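Local coordinates for protein dTDP-4-dehydrorhamnose reductase (Bacillus anthracis, PDB 3SC6) that probably reduces dTDP-4-dehydrorhamnose to dTDP-L-rhamnose with NADPH, a late step in making the rhamnose donor, at residues T11-G15 with Y33-K37. Numbering follows the deposited sequence.
With NAP (NADP nicotinamide-adenine-dinucleotide phosphate), chain G.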
loop_
_atom_site.group_PDB
_atom_site.type_symbol
_atom_site.label_atom_id
_atom_site.label_comp_id
_atom_site.label_asym_id
_atom_site.label_seq_id
_atom_site.Cartn_x
_atom_site.Cartn_y
_atom_site.Cartn_z
ATOM N N THR A 11 2.999 12.674 -0.017
ATOM C CA THR A 11 4.321 12.403 -0.571
ATOM C C THR A 11 4.210 11.240 -1.562
ATOM O O THR A 11 3.614 10.213 -1.254
ATOM C CB THR A 11 5.338 12.068 0.533
ATOM O OG1 THR A 11 4.925 10.886 1.228
ATOM C CG2 THR A 11 5.453 13.220 1.519
ATOM N N GLY A 12 4.793 11.403 -2.746
ATOM C CA GLY A 12 4.739 10.366 -3.782
ATOM C C GLY A 12 3.373 10.412 -4.458
ATOM O O GLY A 12 2.733 9.381 -4.665
ATOM N N ALA A 13 2.945 11.626 -4.806
ATOM C CA ALA A 13 1.651 11.875 -5.449
ATOM C C ALA A 13 1.451 11.266 -6.839
ATOM O O ALA A 13 0.310 11.081 -7.257
ATOM C CB ALA A 13 1.389 13.374 -5.506
ATOM N N ASN A 14 2.532 10.974 -7.561
ATOM C CA ASN A 14 2.402 10.385 -8.903
ATOM C C ASN A 14 2.234 8.868 -8.925
ATOM O O ASN A 14 1.927 8.294 -9.971
ATOM C CB ASN A 14 3.573 10.789 -9.804
ATOM C CG ASN A 14 3.617 12.279 -10.066
ATOM O OD1 ASN A 14 2.785 13.034 -9.561
ATOM N ND2 ASN A 14 4.583 12.711 -10.869
ATOM N N GLY A 15 2.426 8.221 -7.777
ATOM C CA GLY A 15 2.293 6.767 -7.678
ATOM C C GLY A 15 0.847 6.310 -7.691
ATOM O O GLY A 15 -0.067 7.122 -7.801
ATOM N N TYR A 33 -2.178 19.324 -0.887
ATOM C CA TYR A 33 -0.868 19.710 -1.403
ATOM C C TYR A 33 -0.062 18.485 -1.810
ATOM O O TYR A 33 0.707 17.958 -1.012
ATOM C CB TYR A 33 -0.075 20.486 -0.356
ATOM C CG TYR A 33 -0.705 21.780 0.081
ATOM C CD1 TYR A 33 -0.409 22.970 -0.571
ATOM C CD2 TYR A 33 -1.583 21.819 1.153
ATOM C CE1 TYR A 33 -0.975 24.162 -0.171
ATOM C CE2 TYR A 33 -2.156 23.005 1.558
ATOM C CZ TYR A 33 -1.849 24.173 0.894
ATOM O OH TYR A 33 -2.419 25.355 1.294
ATOM N N PRO A 34 -0.238 18.023 -3.054
ATOM C CA PRO A 34 0.499 16.860 -3.527
ATOM C C PRO A 34 1.897 17.234 -3.998
ATOM O O PRO A 34 2.095 18.320 -4.537
ATOM C CB PRO A 34 -0.335 16.396 -4.717
ATOM C CG PRO A 34 -0.908 17.649 -5.262
ATOM C CD PRO A 34 -1.175 18.529 -4.074
ATOM N N PHE A 35 2.857 16.340 -3.786
ATOM C CA PHE A 35 4.242 16.567 -4.197
ATOM C C PHE A 35 4.854 15.345 -4.847
ATOM O O PHE A 35 4.736 14.231 -4.348
ATOM C CB PHE A 35 5.125 16.991 -3.023
ATOM C CG PHE A 35 4.810 18.344 -2.478
ATOM C CD1 PHE A 35 5.481 19.457 -2.959
ATOM C CD2 PHE A 35 3.857 18.513 -1.491
ATOM C CE1 PHE A 35 5.208 20.714 -2.464
ATOM C CE2 PHE A 35 3.576 19.769 -0.995
ATOM C CZ PHE A 35 4.254 20.872 -1.482
ATOM N N ASP A 36 5.529 15.576 -5.963
ATOM C CA ASP A 36 6.176 14.513 -6.695
ATOM C C ASP A 36 7.577 14.353 -6.111
ATOM O O ASP A 36 7.958 15.054 -5.173
ATOM C CB ASP A 36 6.255 14.876 -8.189
ATOM C CG ASP A 36 6.872 13.763 -9.046
ATOM O OD1 ASP A 36 7.079 12.643 -8.521
ATOM O OD2 ASP A 36 7.129 14.005 -10.250
ATOM N N LYS A 37 8.323 13.419 -6.679
ATOM C CA LYS A 37 9.684 13.113 -6.280
ATOM C C LYS A 37 10.614 14.341 -6.402
ATOM O O LYS A 37 11.438 14.589 -5.520
ATOM C CB LYS A 37 10.174 11.964 -7.170
ATOM C CG LYS A 37 11.572 11.442 -6.925
ATOM C CD LYS A 37 11.851 10.318 -7.916
ATOM C CE LYS A 37 13.238 9.730 -7.765
ATOM N NZ LYS A 37 13.475 8.650 -8.773
HETATM P PA NAP G . 4.352 3.482 -6.351
HETATM O O1A NAP G . 5.762 3.018 -6.628
HETATM O O2A NAP G . 3.433 3.787 -7.514
HETATM O O5B NAP G . 4.401 4.780 -5.402
HETATM C C5B NAP G . 5.605 5.220 -4.779
HETATM C C4B NAP G . 5.937 6.620 -5.283
HETATM O O4B NAP G . 7.004 7.181 -4.502
HETATM C C3B NAP G . 6.393 6.613 -6.742
HETATM O O3B NAP G . 5.589 7.476 -7.551
HETATM C C2B NAP G . 7.817 7.118 -6.696
HETATM O O2B NAP G . 8.139 7.925 -7.828
HETATM C C1B NAP G . 7.851 7.906 -5.392
HETATM N N9A NAP G . 9.239 8.132 -4.904
HETATM C C8A NAP G . 10.333 7.386 -5.154
HETATM N N7A NAP G . 11.397 7.959 -4.547
HETATM C C5A NAP G . 10.961 9.072 -3.927
HETATM C C6A NAP G . 11.613 10.124 -3.111
HETATM N N6A NAP G . 12.942 10.073 -2.850
HETATM N N1A NAP G . 10.844 11.127 -2.629
HETATM C C2A NAP G . 9.523 11.169 -2.891
HETATM N N3A NAP G . 8.914 10.223 -3.635
HETATM C C4A NAP G . 9.605 9.178 -4.159
HETATM O O3 NAP G . 3.639 2.398 -5.388
HETATM P PN NAP G . 2.272 2.704 -4.573
HETATM O O1N NAP G . 1.497 1.410 -4.478
HETATM O O2N NAP G . 1.614 3.953 -5.103
HETATM O O5D NAP G . 2.817 3.053 -3.105
HETATM C C5D NAP G . 1.916 3.180 -2.005
HETATM C C4D NAP G . 2.527 2.587 -0.737
HETATM O O4D NAP G . 1.947 1.302 -0.463
HETATM C C3D NAP G . 4.036 2.384 -0.839
HETATM O O3D NAP G . 4.696 3.036 0.249
HETATM C C2D NAP G . 4.248 0.887 -0.766
HETATM O O2D NAP G . 5.414 0.588 0.002
HETATM C C1D NAP G . 2.972 0.361 -0.118
HETATM N N1N NAP G . 2.602 -0.994 -0.556
HETATM C C2N NAP G . 2.358 -1.240 -1.854
HETATM C C3N NAP G . 2.002 -2.518 -2.284
HETATM C C7N NAP G . 1.738 -2.762 -3.746
HETATM O O7N NAP G . 1.913 -1.847 -4.539
HETATM N N7N NAP G . 1.317 -3.956 -4.160
HETATM C C4N NAP G . 1.896 -3.542 -1.347
HETATM C C5N NAP G . 2.147 -3.262 -0.014
HETATM C C6N NAP G . 2.498 -1.970 0.360
HETATM P P2B NAP G . 9.089 7.355 -9.000
HETATM O O1X NAP G . 8.946 8.394 -10.086
HETATM O O2X NAP G . 10.465 7.290 -8.382
HETATM O O3X NAP G . 8.501 6.007 -9.339
HETATM O O HOH W 1 6.722 13.573 -2.306
HETATM O O HOH W 2 5.746 10.760 -6.935
#
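F35 O is gripped from the glycine-rich loop of the Rossmann fold: A13 N donates to it at 3.2 Å, almost straight (N-H...O 175°). The donor nevertheless stands 42° above the carbonyl plane. G12 N shares its one hydrogen between F35 O, weakly and at a bent angle, and a water that can in turn donate to F35 O, at the end of strand 30-35. The loop follows strand 6-11, whose T11 pairs in parallel with F35, and turns as a type I beta turn from G12 to G15 into helix 16-24. A13 CB packs on P34 CB at 3.6 Å. N14 and D36 cross at about a right angle; N14 ND2 lies 2.9 Å from D36 OD2, but the angle is too poor for a hydrogen bond. A second water accepts from the backbone N of N14 and donates to D36 OD1 (2.8 Å). On the NADP side, G12 and G15, having no side chains, let the ribose and diphosphate lie against the loop. K37, fully extended with CG anti to its backbone N (chi1 -179°), runs along the adenine until NZ makes a weak 3.3 Å hydrogen bond to NADP O2X of the 2'-phosphate.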